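Local coordinates for protein probable oxidoreductase (Mycobacterium abscessus, PDB 4EYE) that is probably a zeta-crystallin-like quinone oxidoreductase of the medium-chain dehydrogenase/reductase superfamily, although its substrate is unknown, at residues Y65-G70 / N109-Y114; A150-G155 / K181-K186; L164-A169 / D241-T246; V187-N192 / E198-V203. One frame throughout, in Å; residues are numbered along the deposited sequence.

Interaction 1: residues Y65-G70 / N109-Y114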
loop_
_atom_site.group_PDB
_atom_site.type_symbol
_atom_site.label_atom_id
_atom_site.label_comp_id
_atom_site.label_asym_id
_atom_site.label_seq_id
_atom_site.Cartn_x
_atom_site.Cartn_y
_atom_site.Cartn_z
ATOM N N TYR A 65 -2.274 -10.958 -3.816
ATOM C CA TYR A 65 -1.656 -12.263 -3.587
ATOM C C TYR A 65 -2.567 -13.213 -2.765
ATOM O O TYR A 65 -2.781 -14.384 -3.118
ATOM C CB TYR A 65 -0.322 -12.032 -2.872
ATOM C CG TYR A 65 0.300 -13.296 -2.323
ATOM C CD1 TYR A 65 0.596 -14.352 -3.165
ATOM C CD2 TYR A 65 0.589 -13.432 -0.976
ATOM C CE1 TYR A 65 1.156 -15.513 -2.684
ATOM C CE2 TYR A 65 1.139 -14.613 -0.478
ATOM C CZ TYR A 65 1.404 -15.655 -1.356
ATOM O OH TYR A 65 1.964 -16.831 -0.913
ATOM N N LEU A 66 -3.113 -12.688 -1.675
ATOM C CA LEU A 66 -4.041 -13.455 -0.838
ATOM C C LEU A 66 -5.232 -13.933 -1.664
ATOM O O LEU A 66 -5.682 -15.071 -1.484
ATOM C CB LEU A 66 -4.516 -12.614 0.389
ATOM C CG LEU A 66 -3.440 -12.213 1.441
ATOM C CD1 LEU A 66 -3.989 -11.524 2.718
ATOM C CD2 LEU A 66 -2.643 -13.456 1.884
ATOM N N MET A 67 -5.732 -13.072 -2.561
ATOM C CA MET A 67 -6.876 -13.414 -3.383
ATOM C C MET A 67 -6.546 -14.574 -4.311
ATOM O O MET A 67 -7.360 -15.444 -4.513
ATOM C CB MET A 67 -7.376 -12.211 -4.180
ATOM C CG MET A 67 -8.120 -11.253 -3.299
ATOM S SD MET A 67 -8.786 -9.820 -4.182
ATOM C CE MET A 67 -10.285 -10.505 -4.796
ATOM N N THR A 68 -5.322 -14.597 -4.838
ATOM C CA THR A 68 -4.916 -15.713 -5.684
ATOM C C THR A 68 -4.892 -17.071 -4.952
ATOM O O THR A 68 -4.968 -18.117 -5.601
ATOM C CB THR A 68 -3.589 -15.482 -6.362
ATOM O OG1 THR A 68 -2.508 -15.645 -5.439
ATOM C CG2 THR A 68 -3.579 -14.089 -7.015
ATOM N N LYS A 69 -4.812 -17.033 -3.620
ATOM C CA LYS A 69 -4.864 -18.260 -2.804
ATOM C C LYS A 69 -6.206 -18.532 -2.150
ATOM O O LYS A 69 -6.305 -19.445 -1.377
ATOM C CB LYS A 69 -3.809 -18.211 -1.687
ATOM C CG LYS A 69 -2.392 -18.123 -2.203
ATOM C CD LYS A 69 -1.357 -18.337 -1.137
ATOM C CE LYS A 69 -1.521 -17.350 0.013
ATOM N NZ LYS A 69 -0.428 -17.476 1.040
ATOM N N GLY A 70 -7.205 -17.699 -2.413
ATOM C CA GLY A 70 -8.477 -17.748 -1.719
ATOM C C GLY A 70 -8.383 -17.473 -0.220
ATOM O O GLY A 70 -9.179 -18.018 0.555
ATOM N N ASN A 109 -10.170 -0.675 -7.458
ATOM C CA ASN A 109 -11.355 -1.545 -7.447
ATOM C C ASN A 109 -11.016 -2.887 -6.750
ATOM O O ASN A 109 -9.859 -3.108 -6.381
ATOM C CB ASN A 109 -11.832 -1.778 -8.873
ATOM C CG ASN A 109 -13.331 -2.038 -8.970
ATOM O OD1 ASN A 109 -14.058 -2.049 -7.997
ATOM N ND2 ASN A 109 -13.791 -2.260 -10.172
ATOM N N PHE A 110 -11.998 -3.765 -6.531
ATOM C CA PHE A 110 -11.702 -5.035 -5.857
ATOM C C PHE A 110 -10.976 -6.007 -6.773
ATOM O O PHE A 110 -10.158 -6.809 -6.284
ATOM C CB PHE A 110 -12.903 -5.663 -5.100
ATOM C CG PHE A 110 -14.198 -5.616 -5.833
ATOM C CD1 PHE A 110 -14.591 -6.695 -6.641
ATOM C CD2 PHE A 110 -15.048 -4.519 -5.712
ATOM C CE1 PHE A 110 -15.796 -6.670 -7.346
ATOM C CE2 PHE A 110 -16.264 -4.481 -6.415
ATOM C CZ PHE A 110 -16.637 -5.560 -7.228
ATOM N N ILE A 111 -11.203 -5.886 -8.083
ATOM C CA ILE A 111 -10.596 -6.750 -9.101
ATOM C C ILE A 111 -10.281 -5.935 -10.358
ATOM O O ILE A 111 -10.647 -4.773 -10.447
ATOM C CB ILE A 111 -11.551 -7.906 -9.554
ATOM C CG1 ILE A 111 -12.951 -7.364 -9.877
ATOM C CG2 ILE A 111 -11.627 -9.007 -8.516
ATOM C CD1 ILE A 111 -13.983 -8.405 -10.316
ATOM N N GLY A 112 -9.602 -6.559 -11.300
ATOM C CA GLY A 112 -9.478 -6.078 -12.677
ATOM C C GLY A 112 -8.194 -5.324 -13.002
ATOM O O GLY A 112 -7.948 -4.982 -14.184
ATOM N N GLY A 113 -7.337 -5.134 -12.003
ATOM C CA GLY A 113 -6.138 -4.307 -12.179
ATOM C C GLY A 113 -5.092 -4.836 -13.127
ATOM O O GLY A 113 -4.403 -4.037 -13.791
ATOM N N TYR A 114 -4.939 -6.182 -13.171
ATOM C CA TYR A 114 -3.857 -6.785 -13.948
ATOM C C TYR A 114 -4.276 -6.943 -15.408
ATOM O O TYR A 114 -4.464 -8.065 -15.898
ATOM C CB TYR A 114 -3.371 -8.119 -13.365
ATOM C CG TYR A 114 -2.781 -8.148 -11.964
ATOM C CD1 TYR A 114 -2.528 -7.018 -11.240
ATOM C CD2 TYR A 114 -2.450 -9.382 -11.389
ATOM C CE1 TYR A 114 -1.995 -7.071 -9.950
ATOM C CE2 TYR A 114 -1.935 -9.469 -10.111
ATOM C CZ TYR A 114 -1.678 -8.296 -9.393
ATOM O OH TYR A 114 -1.171 -8.406 -8.140
#
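Met67, near the end of helix 62-68, sends its thioether out to the loop 109-114, and both close approaches across the contact involve this side chain. Its CG lies beside the backbone N and anti to the carbonyl carbon, and CB-CG-SD runs on extended; a bend at the last torsion (chi3 84°) then swings the methyl beside the loop. SD comes 3.9 Å from Phe110 O, an approach of sulfur to carbonyl oxygen without a hydrogen bond, and the methyl carbon CE lies 4.0 Å from the same oxygen. CE also meets Ile111 CG2 at 4.2 Å. Ile111 turns its short CG2 branch to the sulfur chain because CG1 sits between the backbone N and the carbonyl carbon (chi1 48°), which carries CD1 away from the helix. Phe110 contributes its carbonyl, while its ring leads off from the contact.

Behind Met67 the helix is terminated by its own bonds. Thr68 OG1 donates to Tyr65 O at 2.7 Å, in the carbonyl plane on a lone pair, and Gly70 N bonds Met67 O at 3.1 Å as part of a Schellman motif with positive phi at Gly70. Tyr65 packs instead against Leu326, Phe329 and Ala330 of helix 322-330, and Tyr72 and Met76 also touch Met67. The contact thus joins a helix end to the loop between strands 104-108 and 117-120 of the GroES-like part of the chain. With no hydrogen bond across it, it probably rests on dispersion and the polarisable sulfur, while directional bonds reach the loop from backbone partners such as Val81.

Interaction 2: residues A150-G155 / K181-K186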
loop_
_atom_site.group_PDB
_atom_site.type_symbol
_atom_site.label_atom_id
_atom_site.label_comp_id
_atom_site.label_asym_id
_atom_site.label_seq_id
_atom_site.Cartn_x
_atom_site.Cartn_y
_atom_site.Cartn_z
ATOM N N ALA A 150 -3.768 6.293 8.733
ATOM C CA ALA A 150 -3.262 5.753 10.002
ATOM C C ALA A 150 -2.623 6.829 10.851
ATOM O O ALA A 150 -2.840 6.899 12.076
ATOM C CB ALA A 150 -2.209 4.631 9.768
ATOM N N TYR A 151 -1.773 7.617 10.220
ATOM C CA TYR A 151 -1.072 8.691 10.933
ATOM C C TYR A 151 -1.936 9.903 11.277
ATOM O O TYR A 151 -1.985 10.368 12.449
ATOM C CB TYR A 151 0.108 9.155 10.099
ATOM C CG TYR A 151 1.295 8.224 10.087
ATOM C CD1 TYR A 151 1.636 7.467 11.183
ATOM C CD2 TYR A 151 2.119 8.152 8.962
ATOM C CE1 TYR A 151 2.773 6.659 11.174
ATOM C CE2 TYR A 151 3.216 7.330 8.935
ATOM C CZ TYR A 151 3.563 6.595 10.016
ATOM O OH TYR A 151 4.731 5.827 9.952
ATOM N N ALA A 152 -2.669 10.399 10.301
ATOM C CA ALA A 152 -3.391 11.654 10.480
ATOM C C ALA A 152 -4.660 11.459 11.277
ATOM O O ALA A 152 -4.956 12.273 12.142
ATOM C CB ALA A 152 -3.702 12.262 9.142
ATOM N N ARG A 153 -5.424 10.407 11.000
ATOM C CA ARG A 153 -6.720 10.243 11.609
ATOM C C ARG A 153 -6.697 9.335 12.832
ATOM O O ARG A 153 -7.249 9.670 13.873
ATOM C CB ARG A 153 -7.725 9.715 10.592
ATOM C CG ARG A 153 -9.129 9.508 11.140
ATOM C CD ARG A 153 -9.924 10.806 11.228
ATOM N NE ARG A 153 -11.342 10.507 11.457
ATOM C CZ ARG A 153 -12.352 11.214 10.986
ATOM N NH1 ARG A 153 -12.147 12.273 10.194
ATOM N NH2 ARG A 153 -13.581 10.852 11.264
ATOM N N ARG A 154 -6.043 8.188 12.723
ATOM C CA ARG A 154 -6.133 7.191 13.779
ATOM C C ARG A 154 -5.149 7.430 14.899
ATOM O O ARG A 154 -5.531 7.461 16.079
ATOM C CB ARG A 154 -5.935 5.794 13.214
ATOM C CG ARG A 154 -7.031 5.356 12.268
ATOM C CD ARG A 154 -8.414 5.249 12.912
ATOM N NE ARG A 154 -8.442 4.210 13.904
ATOM C CZ ARG A 154 -8.785 4.361 15.185
ATOM N NH1 ARG A 154 -9.242 5.505 15.648
ATOM N NH2 ARG A 154 -8.695 3.306 15.998
ATOM N N GLY A 155 -3.877 7.593 14.537
ATOM C CA GLY A 155 -2.813 7.692 15.532
ATOM C C GLY A 155 -2.433 9.115 15.933
ATOM O O GLY A 155 -1.712 9.302 16.925
ATOM N N LYS A 181 8.354 10.674 7.953
ATOM C CA LYS A 181 9.445 11.653 7.747
ATOM C C LYS A 181 8.849 12.926 7.180
ATOM O O LYS A 181 9.159 14.024 7.633
ATOM C CB LYS A 181 10.534 11.109 6.820
ATOM C CG LYS A 181 11.381 9.999 7.395
ATOM C CD LYS A 181 12.044 10.347 8.725
ATOM C CE LYS A 181 13.087 11.458 8.634
ATOM N NZ LYS A 181 13.370 11.952 10.028
ATOM N N GLY A 182 7.920 12.756 6.241
ATOM C CA GLY A 182 7.207 13.874 5.661
ATOM C C GLY A 182 6.453 14.699 6.688
ATOM O O GLY A 182 6.328 15.900 6.525
ATOM N N MET A 183 5.938 14.039 7.731
ATOM C CA MET A 183 5.200 14.726 8.781
ATOM C C MET A 183 6.081 15.238 9.933
ATOM O O MET A 183 5.572 15.633 10.978
ATOM C CB MET A 183 4.099 13.827 9.332
ATOM C CG MET A 183 2.978 13.581 8.342
ATOM S SD MET A 183 1.771 12.422 8.984
ATOM C CE MET A 183 0.460 12.684 7.806
ATOM N N GLY A 184 7.392 15.202 9.765
ATOM C CA GLY A 184 8.316 15.728 10.808
ATOM C C GLY A 184 8.621 14.762 11.955
ATOM O O GLY A 184 9.089 15.204 13.013
ATOM N N ALA A 185 8.381 13.457 11.759
ATOM C CA ALA A 185 8.735 12.455 12.757
ATOM C C ALA A 185 10.168 11.924 12.586
ATOM O O ALA A 185 10.767 12.008 11.524
ATOM C CB ALA A 185 7.765 11.271 12.756
ATOM N N LYS A 186 10.681 11.342 13.654
ATOM C CA LYS A 186 11.873 10.493 13.588
ATOM C C LYS A 186 11.423 9.058 13.452
ATOM O O LYS A 186 10.427 8.668 14.057
ATOM C CB LYS A 186 12.717 10.663 14.848
ATOM C CG LYS A 186 14.027 9.849 14.867
ATOM C CD LYS A 186 14.942 10.170 16.086
ATOM C CE LYS A 186 16.158 9.215 16.128
ATOM N NZ LYS A 186 17.240 9.654 17.070
#
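Met183, just past the end of helix 171-182, lays its side chain against the last turns of helix 143-154 and has more surface buried here than any other residue of the two segments. Its CG stands beside the backbone N (chi1 -69°), and from there the chain runs extended to its methyl, so that sulfur and CE meet two successive residues of the facing helix. SD touches Tyr151 CB at 3.8 Å and lies 5.2 Å from the centroid of the Tyr151 ring, 54° off the ring normal: an oblique Met-aromatic contact. CE goes on to Ala152 CB at 4.4 Å, a looser apolar touch.

Tyr151 has its own CG beside the backbone N, and its ring reaches between the helix and the strands of the parallel sheet, where it touches Val163, Val165, Ile179 and Ala180. Its hydroxyl is hydrogen-bonded to Ala176 O, so the hydroxyl end of the ring is tied to helix 171-182 while CB bears on the methionine.

Gly155 N reaches back five residues to Ala150 O at 2.8 Å, a pi-type turn; Gly184, with positive phi, bonds Lys181 O through its N at 3.0 Å. Lys181 NZ bonds Ala185 O at 3.0 Å, in the carbonyl plane, and forms a salt bridge with Asp206. The Schellman motif at Gly184 releases the chain into strand 186-191, completing the beta-alpha-beta unit 162-165, 171-182, 186-191 typical of a Rossmann fold, with helix 143-154 packed beside its crossover helix.

Interaction 3: residues L164-A169 / D241-T246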
loop_
_atom_site.group_PDB
_atom_site.type_symbol
_atom_site.label_atom_id
_atom_site.label_comp_id
_atom_site.label_asym_id
_atom_site.label_seq_id
_atom_site.Cartn_x
_atom_site.Cartn_y
_atom_site.Cartn_z
ATOM N N LEU A 164 8.333 3.824 15.418
ATOM C CA LEU A 164 8.952 2.565 15.121
ATOM C C LEU A 164 8.137 1.939 13.994
ATOM O O LEU A 164 6.938 1.692 14.171
ATOM C CB LEU A 164 8.933 1.610 16.318
ATOM C CG LEU A 164 9.412 0.176 16.067
ATOM C CD1 LEU A 164 10.897 0.288 15.771
ATOM C CD2 LEU A 164 9.123 -0.766 17.251
ATOM N N VAL A 165 8.803 1.638 12.891
ATOM C CA VAL A 165 8.154 0.980 11.755
ATOM C C VAL A 165 8.700 -0.442 11.665
ATOM O O VAL A 165 9.895 -0.645 11.480
ATOM C CB VAL A 165 8.360 1.713 10.405
ATOM C CG1 VAL A 165 7.661 0.929 9.277
ATOM C CG2 VAL A 165 7.837 3.165 10.459
ATOM N N LEU A 166 7.803 -1.412 11.782
ATOM C CA LEU A 166 8.142 -2.835 11.632
ATOM C C LEU A 166 7.871 -3.256 10.183
ATOM O O LEU A 166 7.170 -2.551 9.427
ATOM C CB LEU A 166 7.307 -3.666 12.612
ATOM C CG LEU A 166 7.556 -3.384 14.127
ATOM C CD1 LEU A 166 6.558 -4.090 15.019
ATOM C CD2 LEU A 166 8.929 -3.880 14.507
ATOM N N GLY A 167 8.411 -4.410 9.784
ATOM C CA GLY A 167 8.270 -4.889 8.372
ATOM C C GLY A 167 8.649 -3.795 7.366
ATOM O O GLY A 167 7.956 -3.554 6.368
ATOM N N ALA A 168 9.718 -3.083 7.693
ATOM C CA ALA A 168 9.932 -1.723 7.206
ATOM C C ALA A 168 10.232 -1.652 5.707
ATOM O O ALA A 168 9.930 -0.648 5.104
ATOM C CB ALA A 168 11.042 -1.062 7.993
ATOM N N ALA A 169 10.784 -2.717 5.128
ATOM C CA ALA A 169 11.080 -2.757 3.657
ATOM C C ALA A 169 9.870 -3.136 2.757
ATOM O O ALA A 169 9.972 -3.101 1.553
ATOM C CB ALA A 169 12.237 -3.746 3.373
ATOM N N ASP A 241 4.286 -8.799 21.220
ATOM C CA ASP A 241 4.476 -8.394 22.623
ATOM C C ASP A 241 5.802 -7.676 22.789
ATOM O O ASP A 241 5.931 -6.793 23.636
ATOM C CB ASP A 241 4.367 -9.587 23.591
ATOM C CG ASP A 241 2.919 -9.926 23.949
ATOM O OD1 ASP A 241 2.217 -9.081 24.547
ATOM O OD2 ASP A 241 2.473 -11.046 23.637
ATOM N N ASP A 242 6.792 -8.047 21.979
ATOM C CA ASP A 242 8.036 -7.300 21.938
ATOM C C ASP A 242 7.785 -5.853 21.485
ATOM O O ASP A 242 8.337 -4.923 22.047
ATOM C CB ASP A 242 9.069 -7.981 21.033
ATOM C CG ASP A 242 9.734 -9.190 21.688
ATOM O OD1 ASP A 242 10.171 -9.107 22.863
ATOM O OD2 ASP A 242 9.860 -10.225 21.002
ATOM N N ALA A 243 6.940 -5.665 20.477
ATOM C CA ALA A 243 6.651 -4.320 19.973
ATOM C C ALA A 243 6.099 -3.441 21.079
ATOM O O ALA A 243 6.533 -2.327 21.242
ATOM C CB ALA A 243 5.659 -4.370 18.829
ATOM N N VAL A 244 5.120 -3.963 21.804
ATOM C CA VAL A 244 4.504 -3.249 22.913
ATOM C C VAL A 244 5.558 -2.784 23.903
ATOM O O VAL A 244 5.514 -1.643 24.365
ATOM C CB VAL A 244 3.419 -4.128 23.578
ATOM C CG1 VAL A 244 2.797 -3.439 24.791
ATOM C CG2 VAL A 244 2.339 -4.460 22.567
ATOM N N ARG A 245 6.556 -3.628 24.164
ATOM C CA ARG A 245 7.649 -3.293 25.085
ATOM C C ARG A 245 8.450 -2.066 24.693
ATOM O O ARG A 245 9.134 -1.469 25.534
ATOM C CB ARG A 245 8.636 -4.483 25.248
ATOM C CG ARG A 245 8.335 -5.397 26.435
ATOM C CD ARG A 245 9.043 -6.758 26.373
ATOM N NE ARG A 245 10.480 -6.691 26.610
ATOM C CZ ARG A 245 11.427 -6.997 25.719
ATOM N NH1 ARG A 245 12.709 -6.901 26.071
ATOM N NH2 ARG A 245 11.121 -7.418 24.488
ATOM N N THR A 246 8.415 -1.688 23.415
ATOM C CA THR A 246 9.192 -0.517 22.997
ATOM C C THR A 246 8.444 0.806 23.264
ATOM O O THR A 246 8.993 1.879 23.048
ATOM C CB THR A 246 9.588 -0.612 21.493
ATOM O OG1 THR A 246 8.427 -0.454 20.682
ATOM C CG2 THR A 246 10.272 -1.971 21.172
#
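Leu166 CD1 and Ala243 CB, 3.9 Å apart, form the apolar pair between the end of strand 162-165 and helix 240-245. Leu164 instead sets a methyl against a hydroxyl: it crosses Thr246 at about a right angle, its CD2 branch coming 3.5 Å from Thr246 OG1 in a van der Waals touch. Its chi1 of 173° and chi2 of 67° together carry CD2 outward toward Thr246; Leu164 also touches Val228 and Val231 of the neighbouring strand 228-233.

Strand 162-165 is a central strand of the parallel six-stranded Rossmann sheet. Just after it, Gly167, with positive phi, opens a GxxGxxG run of the kind that holds the nucleotide diphosphate in this fold, so the leucines lie just before what is probably the cofactor-binding loop.

No hydrogen bond crosses; the polar bonds lie within 241-246 or run to helix 215-222. Thr246 OG1 occupies the position between backbone N and carbonyl carbon, and from there donates to Ala243 O at 2.7 Å, in the carbonyl plane. Ala243 O also accepts from Thr246 N at 2.9 Å, so two donors of one residue grip this carbonyl oxygen. Arg245 O takes a further bond from Arg220 of helix 215-222.

Interaction 4: residues V187-N192 / E198-V203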
loop_
_atom_site.group_PDB
_atom_site.type_symbol
_atom_site.label_atom_id
_atom_site.label_comp_id
_atom_site.label_asym_id
_atom_site.label_seq_id
_atom_site.Cartn_x
_atom_site.Cartn_y
_atom_site.Cartn_z
ATOM N N VAL A 187 12.143 8.303 12.623
ATOM C CA VAL A 187 11.775 6.957 12.284
ATOM C C VAL A 187 12.896 5.979 12.628
ATOM O O VAL A 187 14.027 6.100 12.157
ATOM C CB VAL A 187 11.411 6.784 10.772
ATOM C CG1 VAL A 187 11.160 5.318 10.467
ATOM C CG2 VAL A 187 10.174 7.595 10.385
ATOM N N ILE A 188 12.549 5.006 13.459
ATOM C CA ILE A 188 13.373 3.831 13.679
ATOM C C ILE A 188 12.684 2.709 12.914
ATOM O O ILE A 188 11.482 2.502 13.107
ATOM C CB ILE A 188 13.463 3.467 15.182
ATOM C CG1 ILE A 188 14.165 4.578 15.969
ATOM C CG2 ILE A 188 14.303 2.205 15.382
ATOM C CD1 ILE A 188 13.953 4.495 17.473
ATOM N N ALA A 189 13.425 2.024 12.049
ATOM C CA ALA A 189 12.898 0.936 11.259
ATOM C C ALA A 189 13.521 -0.380 11.687
ATOM O O ALA A 189 14.750 -0.451 11.903
ATOM C CB ALA A 189 13.198 1.192 9.800
ATOM N N VAL A 190 12.693 -1.412 11.818
ATOM C CA VAL A 190 13.187 -2.779 12.042
ATOM C C VAL A 190 12.919 -3.601 10.793
ATOM O O VAL A 190 11.824 -3.514 10.226
ATOM C CB VAL A 190 12.520 -3.437 13.243
ATOM C CG1 VAL A 190 13.029 -4.875 13.411
ATOM C CG2 VAL A 190 12.853 -2.634 14.501
ATOM N N VAL A 191 13.936 -4.319 10.327
ATOM C CA VAL A 191 13.805 -5.163 9.148
ATOM C C VAL A 191 13.939 -6.641 9.516
ATOM O O VAL A 191 14.903 -7.033 10.160
ATOM C CB VAL A 191 14.849 -4.823 8.059
ATOM C CG1 VAL A 191 14.605 -3.415 7.484
ATOM C CG2 VAL A 191 16.283 -4.998 8.565
ATOM N N ASN A 192 12.992 -7.475 9.108
ATOM C CA ASN A 192 13.238 -8.902 9.223
ATOM C C ASN A 192 14.046 -9.489 8.057
ATOM O O ASN A 192 14.541 -10.608 8.161
ATOM C CB ASN A 192 11.982 -9.711 9.558
ATOM C CG ASN A 192 10.843 -9.472 8.620
ATOM O OD1 ASN A 192 10.825 -10.011 7.508
ATOM N ND2 ASN A 192 9.839 -8.710 9.082
ATOM N N GLU A 198 20.040 -1.343 3.644
ATOM C CA GLU A 198 20.433 -0.114 2.915
ATOM C C GLU A 198 19.242 0.521 2.185
ATOM O O GLU A 198 19.136 1.746 2.095
ATOM C CB GLU A 198 21.557 -0.388 1.911
ATOM C CG GLU A 198 22.826 -0.924 2.544
ATOM C CD GLU A 198 23.389 -0.015 3.603
ATOM O OE1 GLU A 198 23.999 -0.565 4.543
ATOM O OE2 GLU A 198 23.230 1.236 3.513
ATOM N N PHE A 199 18.372 -0.318 1.657
ATOM C CA PHE A 199 17.155 0.164 1.020
ATOM C C PHE A 199 16.367 1.003 1.997
ATOM O O PHE A 199 15.990 2.129 1.706
ATOM C CB PHE A 199 16.294 -0.983 0.533
ATOM C CG PHE A 199 14.927 -0.532 0.047
ATOM C CD1 PHE A 199 14.786 0.026 -1.202
ATOM C CD2 PHE A 199 13.820 -0.619 0.871
ATOM C CE1 PHE A 199 13.520 0.458 -1.646
ATOM C CE2 PHE A 199 12.570 -0.184 0.438
ATOM C CZ PHE A 199 12.430 0.368 -0.811
ATOM N N VAL A 200 16.119 0.444 3.170
ATOM C CA VAL A 200 15.346 1.126 4.201
ATOM C C VAL A 200 15.993 2.418 4.637
ATOM O O VAL A 200 15.310 3.457 4.767
ATOM C CB VAL A 200 15.035 0.161 5.378
ATOM C CG1 VAL A 200 14.608 0.923 6.612
ATOM C CG2 VAL A 200 13.954 -0.822 4.923
ATOM N N LYS A 201 17.322 2.382 4.842
ATOM C CA LYS A 201 18.050 3.620 5.106
ATOM C C LYS A 201 17.810 4.638 3.977
ATOM O O LYS A 201 17.534 5.794 4.240
ATOM C CB LYS A 201 19.564 3.331 5.303
ATOM C CG LYS A 201 20.310 4.476 5.942
ATOM C CD LYS A 201 19.903 4.768 7.392
ATOM C CE LYS A 201 20.579 6.050 7.903
ATOM N NZ LYS A 201 19.963 6.503 9.197
ATOM N N SER A 202 17.900 4.210 2.716
ATOM C CA SER A 202 17.720 5.144 1.601
ATOM C C SER A 202 16.299 5.746 1.556
ATOM O O SER A 202 16.096 6.837 1.030
ATOM C CB SER A 202 18.024 4.472 0.257
ATOM O OG SER A 202 16.939 3.634 -0.168
ATOM N N VAL A 203 15.307 5.037 2.081
ATOM C CA VAL A 203 13.935 5.560 2.065
ATOM C C VAL A 203 13.762 6.683 3.112
ATOM O O VAL A 203 12.797 7.472 3.059
ATOM C CB VAL A 203 12.924 4.401 2.309
ATOM C CG1 VAL A 203 11.523 4.950 2.438
ATOM C CG2 VAL A 203 13.000 3.410 1.149
#
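Val200 packs its two methyls onto Ala189 and Val191 of strand 186-191, the helix-on-sheet contact of the beta-alpha-beta unit 186-191, 197-203, 207-210 in the Rossmann fold. Its CG1 meets Ala189 CB at 3.5 Å, closer than two carbons normally pack, and its CG2 meets Val191 CG1 at 3.7 Å. Because CG1 stands anti to the backbone N (chi1 163°) and CG2 beside it, the branches spread to two residues that are two apart on the strand and face the same way. Val191 places CG1 beside its own backbone N, and the two valine side chains run alongside each other in opposite senses.

Around these buried side chains, Ala168 and Ala205 also touch Ala189, and Val208 of the next strand touches Val200. Lys201 NZ bonds Ala205 O in the turn after the helix.

Phe199 O, in the turn carrying Val200, accepts from Val203 N at 3.0 Å and from Ser202 OG at 2.6 Å, the hydroxyl tilted 16° from the carbonyl plane. The Phe199 ring meets that of Tyr335, and one of its faces takes Val203 CG2, 3.6 Å above the plane and displaced from the ring centre.

In the fold
Interactions 3 and 4 are buried and share a sheet: strands 162-165 and 186-191 are neighbours, joined by Val165 N to Ile188 O at 2.8 Å, a probable hydrogen bond. Interaction 4 is purely aliphatic; interaction 3 pairs leucine with alanine and sets a methyl on a threonine hydroxyl. Interaction 2, only partly buried, joins two helix ends above the same sheet with a methionine and a tyrosine; it meets interaction 3 through Tyr151 and Val165, and interaction 4 through Lys181 and Val187. Interaction 1 stands apart in the GroES-like region, its centre about 28 Å or more from the other centres. Also partly buried, it sets a methionine against a loop carbonyl and an isoleucine.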